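Local coordinates for histidine acid phosphatase (PDB 6RXD), which acts as a histidine acid phytase of the MINPP subfamily, cleaving phosphate groups from inositol phosphates and probably also from 2,3-bisphosphoglycerate, at residues A444-D449 / M470-N475; H45-L50 / T101-Q106; V235-A240 / R343-A348. All blocks are in the same frame, centred on the assembly; numbering follows the deposited sequence. Where two conformers were deposited one is given.

Interaction 1. Residues A444-D449 / M470-N475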
loop_
_atom_site.group_PDB
_atom_site.type_symbol
_atom_site.label_atom_id
_atom_site.label_comp_id
_atom_site.label_asym_id
_atom_site.label_seq_id
_atom_site.Cartn_x
_atom_site.Cartn_y
_atom_site.Cartn_z
ATOM N N ALA A 444 -3.939 -1.257 3.045
ATOM C CA ALA A 444 -3.348 -2.252 3.938
ATOM C C ALA A 444 -3.094 -1.622 5.294
ATOM O O ALA A 444 -2.660 -0.486 5.373
ATOM C CB ALA A 444 -2.023 -2.781 3.355
ATOM N N ASN A 445 -3.344 -2.366 6.363
ATOM C CA ASN A 445 -3.150 -1.789 7.676
ATOM C C ASN A 445 -2.801 -2.806 8.750
ATOM O O ASN A 445 -3.195 -3.975 8.685
ATOM C CB ASN A 445 -4.369 -0.947 8.093
ATOM C CG ASN A 445 -5.641 -1.765 8.221
ATOM O OD1 ASN A 445 -6.014 -2.198 9.314
ATOM N ND2 ASN A 445 -6.308 -1.987 7.103
ATOM N N VAL A 446 -2.053 -2.337 9.738
ATOM C CA VAL A 446 -1.757 -3.129 10.913
ATOM C C VAL A 446 -2.346 -2.375 12.091
ATOM O O VAL A 446 -2.171 -1.165 12.196
ATOM C CB VAL A 446 -0.235 -3.282 11.104
ATOM C CG1 VAL A 446 0.081 -3.889 12.475
ATOM C CG2 VAL A 446 0.365 -4.140 9.963
ATOM N N GLN A 447 -3.067 -3.076 12.958
ATOM C CA GLN A 447 -3.622 -2.457 14.163
ATOM C C GLN A 447 -3.243 -3.293 15.382
ATOM O O GLN A 447 -3.246 -4.529 15.321
ATOM C CB GLN A 447 -5.145 -2.357 14.047
ATOM C CG GLN A 447 -5.619 -1.504 12.860
ATOM C CD GLN A 447 -7.106 -1.274 12.869
ATOM O OE1 GLN A 447 -7.699 -0.986 13.912
ATOM N NE2 GLN A 447 -7.725 -1.397 11.701
ATOM N N TRP A 448 -2.905 -2.635 16.486
ATOM C CA TRP A 448 -2.652 -3.359 17.733
ATOM C C TRP A 448 -3.618 -2.854 18.779
ATOM O O TRP A 448 -3.805 -1.636 18.907
ATOM C CB TRP A 448 -1.242 -3.092 18.263
ATOM C CG TRP A 448 -0.109 -3.698 17.484
ATOM C CD1 TRP A 448 -0.182 -4.428 16.332
ATOM C CD2 TRP A 448 1.277 -3.603 17.816
ATOM N NE1 TRP A 448 1.086 -4.791 15.926
ATOM C CE2 TRP A 448 1.997 -4.295 16.824
ATOM C CE3 TRP A 448 1.976 -3.001 18.867
ATOM C CZ2 TRP A 448 3.396 -4.397 16.843
ATOM C CZ3 TRP A 448 3.364 -3.098 18.889
ATOM C CH2 TRP A 448 4.054 -3.799 17.885
ATOM N N ASP A 449 -4.193 -3.780 19.545
ATOM C CA ASP A 449 -5.006 -3.426 20.709
ATOM C C ASP A 449 -4.245 -3.770 21.978
ATOM O O ASP A 449 -3.619 -4.826 22.052
ATOM C CB ASP A 449 -6.319 -4.207 20.703
ATOM C CG ASP A 449 -7.171 -3.907 19.493
ATOM O OD1 ASP A 449 -7.146 -2.760 19.013
ATOM O OD2 ASP A 449 -7.862 -4.825 19.010
ATOM N N MET A 470 -2.821 -8.312 17.690
ATOM C CA MET A 470 -2.679 -7.682 16.370
ATOM C C MET A 470 -3.738 -8.115 15.352
ATOM O O MET A 470 -4.136 -9.291 15.314
ATOM C CB MET A 470 -1.280 -7.970 15.790
ATOM C CG MET A 470 -1.113 -7.585 14.302
ATOM S SD MET A 470 0.618 -7.463 13.802
ATOM C CE MET A 470 1.254 -9.041 14.413
ATOM N N LEU A 471 -4.193 -7.147 14.549
ATOM C CA LEU A 471 -4.970 -7.395 13.328
ATOM C C LEU A 471 -4.155 -6.916 12.135
ATOM O O LEU A 471 -3.558 -5.848 12.190
ATOM C CB LEU A 471 -6.300 -6.627 13.348
ATOM C CG LEU A 471 -7.301 -6.753 14.499
ATOM C CD1 LEU A 471 -8.660 -6.174 14.071
ATOM C CD2 LEU A 471 -7.463 -8.162 14.986
ATOM N N TYR A 472 -4.130 -7.698 11.056
ATOM C CA TYR A 472 -3.418 -7.339 9.832
ATOM C C TYR A 472 -4.465 -7.399 8.728
ATOM O O TYR A 472 -5.069 -8.458 8.486
ATOM C CB TYR A 472 -2.319 -8.367 9.572
ATOM C CG TYR A 472 -1.429 -8.133 8.361
ATOM C CD1 TYR A 472 -1.231 -6.866 7.817
ATOM C CD2 TYR A 472 -0.785 -9.207 7.764
ATOM C CE1 TYR A 472 -0.392 -6.682 6.701
ATOM C CE2 TYR A 472 0.041 -9.045 6.665
ATOM C CZ TYR A 472 0.240 -7.789 6.138
ATOM O OH TYR A 472 1.088 -7.659 5.063
ATOM N N ASN A 473 -4.722 -6.257 8.100
ATOM C CA ASN A 473 -5.829 -6.122 7.162
ATOM C C ASN A 473 -7.141 -6.622 7.774
ATOM O O ASN A 473 -7.980 -7.244 7.107
ATOM C CB ASN A 473 -5.477 -6.806 5.832
ATOM C CG ASN A 473 -4.191 -6.257 5.226
ATOM O OD1 ASN A 473 -3.885 -5.082 5.399
ATOM N ND2 ASN A 473 -3.436 -7.098 4.515
ATOM N N GLU A 474 -7.288 -6.318 9.064
ATOM C CA GLU A 474 -8.459 -6.644 9.872
ATOM C C GLU A 474 -8.709 -8.134 10.094
ATOM O O GLU A 474 -9.788 -8.530 10.535
ATOM C CB GLU A 474 -9.702 -5.889 9.387
ATOM C CG GLU A 474 -9.697 -4.432 9.875
ATOM C CD GLU A 474 -10.833 -3.608 9.310
ATOM O OE1 GLU A 474 -10.802 -3.333 8.093
ATOM O OE2 GLU A 474 -11.751 -3.229 10.079
ATOM N N ASN A 475 -7.698 -8.956 9.823
ATOM C CA ASN A 475 -7.720 -10.348 10.260
ATOM C C ASN A 475 -6.880 -10.468 11.518
ATOM O O ASN A 475 -5.759 -9.965 11.561
ATOM C CB ASN A 475 -7.138 -11.261 9.180
ATOM C CG ASN A 475 -7.945 -11.239 7.903
ATOM O OD1 ASN A 475 -9.160 -11.470 7.921
ATOM N ND2 ASN A 475 -7.284 -10.941 6.787
HETATM O O HOH W 1 -5.772 -4.532 10.686
HETATM O O HOH W 2 -10.644 -1.122 11.719
#

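Interaction 2. Residues H45-L50 / T101-Q106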
loop_
_atom_site.group_PDB
_atom_site.type_symbol
_atom_site.label_atom_id
_atom_site.label_comp_id
_atom_site.label_asym_id
_atom_site.label_seq_id
_atom_site.Cartn_x
_atom_site.Cartn_y
_atom_site.Cartn_z
ATOM N N HIS A 45 -2.435 4.477 2.264
ATOM C CA HIS A 45 -3.514 5.258 1.655
ATOM C C HIS A 45 -4.438 4.338 0.853
ATOM O O HIS A 45 -4.075 3.212 0.500
ATOM C CB HIS A 45 -2.912 6.317 0.731
ATOM C CG HIS A 45 -2.145 5.728 -0.412
ATOM N ND1 HIS A 45 -2.760 5.177 -1.516
ATOM C CD2 HIS A 45 -0.813 5.573 -0.603
ATOM C CE1 HIS A 45 -1.838 4.710 -2.342
ATOM N NE2 HIS A 45 -0.650 4.940 -1.811
ATOM N N GLY A 46 -5.631 4.831 0.545
ATOM C CA GLY A 46 -6.586 4.052 -0.215
ATOM C C GLY A 46 -6.305 4.107 -1.708
ATOM O O GLY A 46 -5.378 4.785 -2.170
ATOM N N SER A 47 -7.121 3.375 -2.458
ATOM C CA SER A 47 -7.094 3.381 -3.917
ATOM C C SER A 47 -7.034 4.781 -4.519
ATOM O O SER A 47 -7.743 5.689 -4.081
ATOM C CB SER A 47 -8.345 2.686 -4.441
ATOM O OG SER A 47 -8.298 1.292 -4.204
ATOM N N ARG A 48 -6.175 4.925 -5.528
ATOM C CA ARG A 48 -5.952 6.177 -6.249
ATOM C C ARG A 48 -6.166 5.936 -7.727
ATOM O O ARG A 48 -6.170 4.794 -8.175
ATOM C CB ARG A 48 -4.503 6.639 -6.070
ATOM C CG ARG A 48 -4.076 6.972 -4.662
ATOM C CD ARG A 48 -2.573 7.249 -4.633
ATOM N NE ARG A 48 -2.188 8.346 -5.522
ATOM C CZ ARG A 48 -1.221 9.222 -5.259
ATOM N NH1 ARG A 48 -0.943 10.192 -6.126
ATOM N NH2 ARG A 48 -0.534 9.137 -4.125
ATOM N N GLY A 49 -6.320 7.010 -8.496
ATOM C CA GLY A 49 -6.392 6.871 -9.941
ATOM C C GLY A 49 -5.015 6.752 -10.563
ATOM O O GLY A 49 -4.021 6.551 -9.859
ATOM N N LEU A 50 -4.945 6.857 -11.889
ATOM C CA LEU A 50 -3.656 6.881 -12.572
ATOM C C LEU A 50 -2.851 8.071 -12.071
ATOM O O LEU A 50 -3.415 9.124 -11.772
ATOM C CB LEU A 50 -3.868 6.997 -14.081
ATOM C CG LEU A 50 -4.521 5.776 -14.725
ATOM C CD1 LEU A 50 -4.890 6.068 -16.189
ATOM C CD2 LEU A 50 -3.601 4.551 -14.625
ATOM N N THR A 101 -9.656 7.664 -5.118
ATOM C CA THR A 101 -10.892 7.319 -5.808
ATOM C C THR A 101 -12.021 7.188 -4.790
ATOM O O THR A 101 -11.774 7.215 -3.580
ATOM C CB THR A 101 -10.735 5.998 -6.574
ATOM O OG1 THR A 101 -10.551 4.930 -5.641
ATOM C CG2 THR A 101 -9.535 6.058 -7.507
ATOM N N GLY A 102 -13.261 7.055 -5.274
ATOM C CA GLY A 102 -14.387 6.809 -4.393
ATOM C C GLY A 102 -14.168 5.556 -3.564
ATOM O O GLY A 102 -14.502 5.515 -2.374
ATOM N N GLN A 103 -13.612 4.526 -4.193
ATOM C CA GLN A 103 -13.307 3.291 -3.478
ATOM C C GLN A 103 -12.284 3.540 -2.372
ATOM O O GLN A 103 -12.405 3.006 -1.268
ATOM C CB GLN A 103 -12.745 2.251 -4.454
ATOM C CG GLN A 103 -12.326 0.932 -3.803
ATOM C CD GLN A 103 -11.665 -0.004 -4.808
ATOM O OE1 GLN A 103 -10.441 -0.070 -4.908
ATOM N NE2 GLN A 103 -12.479 -0.721 -5.565
ATOM N N GLY A 104 -11.261 4.337 -2.677
ATOM C CA GLY A 104 -10.217 4.621 -1.694
ATOM C C GLY A 104 -10.763 5.359 -0.483
ATOM O O GLY A 104 -10.330 5.149 0.650
ATOM N N ALA A 105 -11.718 6.244 -0.723
ATOM C CA ALA A 105 -12.366 6.959 0.362
ATOM C C ALA A 105 -13.189 5.989 1.208
ATOM O O ALA A 105 -13.149 6.029 2.458
ATOM C CB ALA A 105 -13.261 8.079 -0.198
ATOM N N GLN A 106 -13.943 5.122 0.534
ATOM C CA GLN A 106 -14.791 4.151 1.228
ATOM C C GLN A 106 -13.983 3.161 2.050
ATOM O O GLN A 106 -14.426 2.747 3.131
ATOM C CB GLN A 106 -15.711 3.413 0.247
ATOM C CG GLN A 106 -16.787 4.322 -0.356
ATOM C CD GLN A 106 -17.682 3.622 -1.371
ATOM O OE1 GLN A 106 -17.266 2.687 -2.056
ATOM N NE2 GLN A 106 -18.920 4.087 -1.477
#

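Interaction 3. Residues V235-A240 / R343-A348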
loop_
_atom_site.group_PDB
_atom_site.type_symbol
_atom_site.label_atom_id
_atom_site.label_comp_id
_atom_site.label_asym_id
_atom_site.label_seq_id
_atom_site.Cartn_x
_atom_site.Cartn_y
_atom_site.Cartn_z
ATOM N N VAL A 235 11.525 -14.824 -20.672
ATOM C CA VAL A 235 10.942 -15.099 -21.985
ATOM C C VAL A 235 9.436 -15.335 -21.903
ATOM O O VAL A 235 8.683 -14.972 -22.816
ATOM C CB VAL A 235 11.644 -16.304 -22.659
ATOM C CG1 VAL A 235 10.963 -16.675 -23.962
ATOM C CG2 VAL A 235 13.109 -15.986 -22.898
ATOM N N ASP A 236 8.984 -15.947 -20.813
ATOM C CA ASP A 236 7.560 -16.219 -20.649
ATOM C C ASP A 236 6.722 -14.945 -20.458
ATOM O O ASP A 236 5.565 -14.889 -20.898
ATOM C CB ASP A 236 7.311 -17.219 -19.518
ATOM C CG ASP A 236 7.778 -18.623 -19.870
ATOM O OD1 ASP A 236 7.953 -19.443 -18.946
ATOM O OD2 ASP A 236 7.976 -18.903 -21.073
ATOM N N VAL A 237 7.299 -13.922 -19.833
ATOM C CA VAL A 237 6.609 -12.633 -19.745
ATOM C C VAL A 237 6.489 -12.017 -21.141
ATOM O O VAL A 237 5.451 -11.442 -21.491
ATOM C CB VAL A 237 7.281 -11.658 -18.751
ATOM C CG1 VAL A 237 6.633 -10.279 -18.834
ATOM C CG2 VAL A 237 7.176 -12.190 -17.321
ATOM N N LYS A 238 7.538 -12.163 -21.948
ATOM C CA LYS A 238 7.492 -11.658 -23.320
ATOM C C LYS A 238 6.448 -12.414 -24.135
ATOM O O LYS A 238 5.722 -11.828 -24.945
ATOM C CB LYS A 238 8.878 -11.714 -23.966
ATOM C CG LYS A 238 9.836 -10.703 -23.334
ATOM C CD LYS A 238 11.237 -10.772 -23.905
ATOM C CE LYS A 238 12.148 -9.792 -23.174
ATOM N NZ LYS A 238 11.513 -8.446 -23.068
ATOM N N ARG A 239 6.362 -13.721 -23.917
ATOM C CA ARG A 239 5.346 -14.521 -24.595
ATOM C C ARG A 239 3.949 -14.076 -24.168
ATOM O O ARG A 239 3.061 -13.925 -25.006
ATOM C CB ARG A 239 5.546 -16.016 -24.319
ATOM C CG ARG A 239 6.769 -16.594 -24.997
ATOM C CD ARG A 239 7.120 -17.961 -24.433
ATOM N NE ARG A 239 6.108 -18.966 -24.740
ATOM C CZ ARG A 239 6.041 -20.157 -24.154
ATOM N NH1 ARG A 239 5.085 -21.013 -24.492
ATOM N NH2 ARG A 239 6.923 -20.488 -23.219
ATOM N N ALA A 240 3.764 -13.840 -22.871
ATOM C CA ALA A 240 2.477 -13.391 -22.339
ATOM C C ALA A 240 2.109 -12.029 -22.895
ATOM O O ALA A 240 0.937 -11.734 -23.122
ATOM C CB ALA A 240 2.522 -13.332 -20.830
ATOM N N ARG A 343 -1.279 -12.998 -14.318
ATOM C CA ARG A 343 -0.467 -13.559 -13.246
ATOM C C ARG A 343 1.025 -13.339 -13.528
ATOM O O ARG A 343 1.793 -13.031 -12.625
ATOM C CB ARG A 343 -0.792 -15.048 -13.079
ATOM C CG ARG A 343 0.029 -15.788 -12.037
ATOM C CD ARG A 343 -0.308 -17.282 -12.078
ATOM N NE ARG A 343 0.489 -18.045 -11.126
ATOM C CZ ARG A 343 1.689 -18.543 -11.399
ATOM N NH1 ARG A 343 2.351 -19.224 -10.474
ATOM N NH2 ARG A 343 2.224 -18.360 -12.601
ATOM N N MET A 344 1.426 -13.491 -14.792
ATOM C CA MET A 344 2.812 -13.221 -15.183
ATOM C C MET A 344 3.170 -11.749 -14.965
ATOM O O MET A 344 4.258 -11.433 -14.483
ATOM C CB MET A 344 3.064 -13.585 -16.652
ATOM C CG MET A 344 2.961 -15.067 -16.961
ATOM S SD MET A 344 4.141 -16.039 -16.014
ATOM C CE MET A 344 5.681 -15.261 -16.495
ATOM N N PHE A 345 2.272 -10.844 -15.356
ATOM C CA PHE A 345 2.527 -9.410 -15.201
ATOM C C PHE A 345 2.555 -9.011 -13.731
ATOM O O PHE A 345 3.359 -8.170 -13.319
ATOM C CB PHE A 345 1.467 -8.598 -15.952
ATOM C CG PHE A 345 1.346 -8.969 -17.407
ATOM C CD1 PHE A 345 2.475 -9.286 -18.145
ATOM C CD2 PHE A 345 0.102 -9.044 -18.022
ATOM C CE1 PHE A 345 2.371 -9.641 -19.486
ATOM C CE2 PHE A 345 -0.010 -9.411 -19.364
ATOM C CZ PHE A 345 1.134 -9.707 -20.093
ATOM N N ALA A 346 1.672 -9.621 -12.944
ATOM C CA ALA A 346 1.677 -9.415 -11.500
ATOM C C ALA A 346 2.996 -9.850 -10.888
ATOM O O ALA A 346 3.501 -9.201 -9.979
ATOM C CB ALA A 346 0.516 -10.167 -10.840
ATOM N N TRP A 347 3.544 -10.963 -11.361
ATOM C CA TRP A 347 4.838 -11.397 -10.838
ATOM C C TRP A 347 5.910 -10.392 -11.189
ATOM O O TRP A 347 6.740 -10.059 -10.352
ATOM C CB TRP A 347 5.219 -12.769 -11.381
ATOM C CG TRP A 347 6.651 -13.104 -11.143
ATOM C CD1 TRP A 347 7.248 -13.392 -9.937
ATOM C CD2 TRP A 347 7.677 -13.221 -12.134
ATOM N NE1 TRP A 347 8.588 -13.659 -10.129
ATOM C CE2 TRP A 347 8.873 -13.562 -11.468
ATOM C CE3 TRP A 347 7.705 -13.046 -13.520
ATOM C CZ2 TRP A 347 10.082 -13.754 -12.147
ATOM C CZ3 TRP A 347 8.912 -13.229 -14.195
ATOM C CH2 TRP A 347 10.079 -13.581 -13.507
ATOM N N ALA A 348 5.905 -9.917 -12.432
ATOM C CA ALA A 348 6.887 -8.920 -12.850
ATOM C C ALA A 348 6.828 -7.677 -11.942
ATOM O O ALA A 348 7.869 -7.160 -11.529
ATOM C CB ALA A 348 6.669 -8.542 -14.313
#

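Interaction 1. Residues A444-D449 / M470-N475
Gln447 and Leu471 form an antiparallel hydrogen-bonded pair, with Gln447 N 2.9 Å from Leu471 O and the return bond running from Leu471 N to Gln447 O. The non-hydrogen-bonded pairs on either side, Val446 with Tyr472 and Trp448 with Met470, turn their side chains to the opposite face. There the Met470 chain, CG anti to the backbone N (chi1 169°), delivers its sulfur to the rim of the Trp448 indole near the ring plane, a Met-aromatic contact with a weak hydrogen bond from NE1 to SD at 3.4 Å. Val446 CG1 touches the same sulfur, and CG2 lies 3.8 Å from Tyr472 CD1. Asn473, second in a type I' turn starting at Tyr472, prolongs the ladder: its N donates to Asn445 O at 2.8 Å, while its OD1 stands in for a strand carbonyl and receives Asn445 N at 2.9 Å.

On the Gln447 face, NE2 gives an almost straight bond to Asn445 OD1 (3.0 Å, 175°). One water joins Asn445 OD1 to Glu474 N, another joins Gln447 NE2 to Glu474 OE2. Helix 102-118 covers this face, Arg118 holding Gln447 OE1 and Arg114 forming a salt bridge with Glu474 OE2, while Tyr16 OH binds Glu474 OE1; helix 400-410 packs on Val446 and Tyr472. This strand pair of the central sheet thus has a largely apolar face and a polar one, its amides each fixed by several partners.

Interaction 2. Residues H45-L50 / T101-Q106
Thr101 meets Ser47 through its backbone: Thr101 N donates a nearly straight bond to Ser47 O at 2.9 Å (173°), the donor tilted from the carbonyl plane. Its side chain branches to two tasks. CG2 presses on the peptide between Arg48 and Gly49, 3.4 Å from Arg48 C, while OG1, tucked over its own backbone (chi1 66°), caps the helix by accepting from Gly104 N at 3.1 Å and is also hydrogen-bonded to Asp317 O. Gly102 turns its amide to Glu321.

Gln103 is next, its chain extended with CG anti to the backbone N. This carries OE1 to Ser47 OG, which donates at 2.6 Å, arriving in the carbonyl plane at one of the oxygen's lone pairs; with NE2 bound to Ala316 O, both ends of the amide are spoken for and its rotation is fixed. The partner run, His45-Gly46-Ser47-Arg48, reads as the HGxR part of the RHGxR signature of histidine acid phosphatases, in whose relatives the histidine is the nucleophile. His45 ND1 is tied to Gly46 O at 2.7 Å with the carbonyl oxygen in the ring plane, which steadies the imidazole.

Gly104 comes after, and here the two backbones lie against each other: its CA is 3.4 Å from Ser47 N and 4.0 Å from Gly46 CA, an approach possible because neither glycine carries a side chain. Ser47 N itself is held by Gln107 OE1. Ala105 points its methyl away from the 45-50 loop and touches Asn149 of helix 141-157, and its N closes the first helical turn onto Thr101 O.

Interaction 3. Residues V235-A240 / R343-A348
Met344 reaches across from helix 339-357 to Val237 and Ala240 on helix 235-245, and its side chain serves as a worked example of how a bent thioether chain bridges two helices. At the root, CB stands 4.2 Å from Ala240 CB. CG remains over the same methyl, 4.3 Å from Ala240 CB. From there the chain bends twice, about CB-CG (chi2 -60°) and about CG-SD (chi3 -57°), and the two bends return CE to Val237 on the neighbouring helix. CE, the tip, arrives 3.5 Å from Val237 CG2 and also leans on Asp236 CB at 4.0 Å.

Val237 CG2 is in turn gripped from a second side, where Trp347 offers the edge of its ring, CZ3 lying 3.7 Å away with the methyl in the ring plane. Phe345 flanks the other end of the contact. Its CE1 touches Ala240 CB at 3.9 Å, and its rim points at two helix carbonyls: CZ is 3.6 Å from Ala240 O, with Val237 O also near the ring plane.

The short helix segments cross at -132°, with axes 9.6 Å apart. Helix 301-317 backs the joint, Tyr302 touching Val237 while Ala305 and Met306 touch Phe345; Trp347 is secured by its NE1 bond to Tyr427 O. Close by, Asp341 and Asp243 have been seen to bind zinc in this protein, though no metal is bound there in this model. Across the two segments the contact is therefore apolar, its cohesion coming from methyl, thioether and ring-edge packing, with the positive rim of Phe345 probably adding a mild attraction to the carbonyl oxygens.

Overall arrangement
Following the chain from the N terminus, interaction 2 closes first, bringing the loop after strand 34-44 back to the start of helix 102-118 across the excursion through helices 55-69 and 75-95. Interaction 3 then closes a longer loop of about a hundred residues, joining helices 235-245 and 339-357. Interaction 1 comes last and shortest, pairing two strands of the central sheet. The three follow in series, and none nests in or crosses another. They do not touch, yet share neighbours: strand 34-44 pairs with strand 445-453 of interaction 1 and leads into the loop of interaction 2, helix 102-118 starts in interaction 2 and covers one face of interaction 1, and helix 301-317 lies against both interactions 2 and 3.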